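Local atomic coordinates of carbon monoxide dehydrogenase (Thermococcus sp. AM4, PDB entry 6T7J), a protein that catalyses the reversible oxidation of carbon monoxide to carbon dioxide, probably passing the electrons through iron-sulfur clusters to a ferredoxin-like partner. Residues 82-85 / 86-90. Residues are numbered along the deposited sequence; the frame is centred on the assembly and turned at random.
Sequences DTIV and ARNLL. With SF4 (iron/sulfur cluster), chain D.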
loop_
_atom_site.group_PDB
_atom_site.type_symbol
_atom_site.label_atom_id
_atom_site.label_comp_id
_atom_site.label_asym_id
_atom_site.label_seq_id
_atom_site.Cartn_x
_atom_site.Cartn_y
_atom_site.Cartn_z
ATOM N N ASP A 82 3.739 -5.341 19.423
ATOM C CA ASP A 82 4.425 -4.151 18.926
ATOM C C ASP A 82 4.529 -4.181 17.407
ATOM O O ASP A 82 4.195 -3.201 16.727
ATOM C CB ASP A 82 5.816 -4.042 19.556
ATOM C CG ASP A 82 5.785 -4.105 21.074
ATOM O OD1 ASP A 82 4.716 -3.848 21.668
ATOM O OD2 ASP A 82 6.837 -4.413 21.676
ATOM N N THR A 83 4.981 -5.312 16.860
ATOM C CA THR A 83 5.139 -5.443 15.415
ATOM C C THR A 83 3.811 -5.249 14.693
ATOM O O THR A 83 3.731 -4.506 13.709
ATOM C CB THR A 83 5.733 -6.810 15.077
ATOM O OG1 THR A 83 7.086 -6.873 15.544
ATOM C CG2 THR A 83 5.704 -7.051 13.571
ATOM N N ILE A 84 2.758 -5.915 15.170
ATOM C CA ILE A 84 1.478 -5.881 14.470
ATOM C C ILE A 84 0.880 -4.479 14.504
ATOM O O ILE A 84 0.392 -3.970 13.483
ATOM C CB ILE A 84 0.527 -6.931 15.073
ATOM C CG1 ILE A 84 1.034 -8.341 14.748
ATOM C CG2 ILE A 84 -0.892 -6.731 14.567
ATOM C CD1 ILE A 84 0.487 -9.419 15.651
ATOM N N VAL A 85 0.924 -3.826 15.669
ATOM C CA VAL A 85 0.402 -2.465 15.779
ATOM C C VAL A 85 1.177 -1.522 14.863
ATOM O O VAL A 85 0.586 -0.721 14.122
ATOM C CB VAL A 85 0.446 -1.992 17.244
ATOM C CG1 VAL A 85 0.237 -0.490 17.321
ATOM C CG2 VAL A 85 -0.594 -2.726 18.071
ATOM N N ALA A 86 2.514 -1.606 14.897
ATOM C CA ALA A 86 3.328 -0.717 14.075
ATOM C C ALA A 86 3.068 -0.941 12.590
ATOM O O ALA A 86 2.979 0.021 11.820
ATOM C CB ALA A 86 4.809 -0.909 14.402
ATOM N N ARG A 87 2.920 -2.202 12.172
ATOM C CA ARG A 87 2.676 -2.494 10.761
ATOM C C ARG A 87 1.323 -1.961 10.308
ATOM O O ARG A 87 1.212 -1.371 9.223
ATOM C CB ARG A 87 2.764 -4.001 10.511
ATOM C CG ARG A 87 4.179 -4.563 10.540
ATOM C CD ARG A 87 4.241 -5.965 9.946
ATOM N NE ARG A 87 3.376 -6.914 10.647
ATOM C CZ ARG A 87 3.472 -8.236 10.530
ATOM N NH1 ARG A 87 4.396 -8.767 9.741
ATOM N NH2 ARG A 87 2.645 -9.029 11.199
ATOM N N ASN A 88 0.277 -2.170 11.114
ATOM C CA ASN A 88 -1.041 -1.669 10.736
ATOM C C ASN A 88 -1.040 -0.146 10.637
ATOM O O ASN A 88 -1.606 0.430 9.693
ATOM C CB ASN A 88 -2.090 -2.161 11.736
ATOM C CG ASN A 88 -2.219 -3.679 11.753
ATOM O OD1 ASN A 88 -1.850 -4.358 10.795
ATOM N ND2 ASN A 88 -2.750 -4.215 12.846
ATOM N N LEU A 89 -0.382 0.528 11.587
ATOM C CA LEU A 89 -0.278 1.982 11.504
ATOM C C LEU A 89 0.515 2.413 10.272
ATOM O O LEU A 89 0.189 3.422 9.630
ATOM C CB LEU A 89 0.362 2.540 12.776
ATOM C CG LEU A 89 0.104 4.028 13.016
ATOM C CD1 LEU A 89 -1.312 4.249 13.535
ATOM C CD2 LEU A 89 1.130 4.611 13.975
ATOM N N LEU A 90 1.566 1.661 9.932
ATOM C CA LEU A 90 2.342 1.968 8.737
ATOM C C LEU A 90 1.477 1.881 7.488
ATOM O O LEU A 90 1.607 2.704 6.574
ATOM C CB LEU A 90 3.535 1.019 8.627
ATOM C CG LEU A 90 4.504 1.354 7.495
ATOM C CD1 LEU A 90 4.886 2.800 7.612
ATOM C CD2 LEU A 90 5.744 0.476 7.526
HETATM FE FE1 SF4 D . 2.056 -13.053 11.170
HETATM FE FE2 SF4 D . 0.018 -11.286 10.735
HETATM FE FE3 SF4 D . -0.568 -13.808 11.776
HETATM FE FE4 SF4 D . 0.333 -13.358 9.199
HETATM S S1 SF4 D . -1.681 -12.697 10.097
HETATM S S2 SF4 D . 1.016 -15.032 10.656
HETATM S S3 SF4 D . 1.836 -11.646 9.367
HETATM S S4 SF4 D . 0.667 -12.147 12.771
#
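The first turns of helix 81-115 line the pocket of the iron/sulfur cluster SF4, where T83 and I84 pack against R87 one turn on. The chain of R87 bends at chi3 (-59°), bringing the guanidinium up to the cluster, with NH2 of R87 3.3 Å from cluster sulfide S3. The methyl CG2 of T83 lies over one face of that group, offset toward its rim and 3.7 Å from NE of R87; the threonine hydroxyl instead hydrogen-bonds to the carbonyl oxygen of A210. I84 approaches the guanidinium obliquely, CG1 standing 4.0 Å from NH2 of R87, and its CD1 reaches 4.0 Å from cluster sulfide S4. A leucine in place of R87 would probably leave sulfide S3 without the positive charge beside it and the T83 methyl without its flat partner. N88 runs alongside I84, its ND2 3.6 Å from CG2 of I84, while the same amide nitrogen donates a hydrogen bond to the carbonyl oxygen of C54. The helical bond from R87 N to T83 O (2.9 Å) sets the spacing. On another side of the helix, V85, A86 and L89 pack on helix 586-595. A buried arginine beside a cluster sulfide, flanked by aliphatic groups, belongs to the cysteine-ligated Fe4S4 site of this CO dehydrogenase.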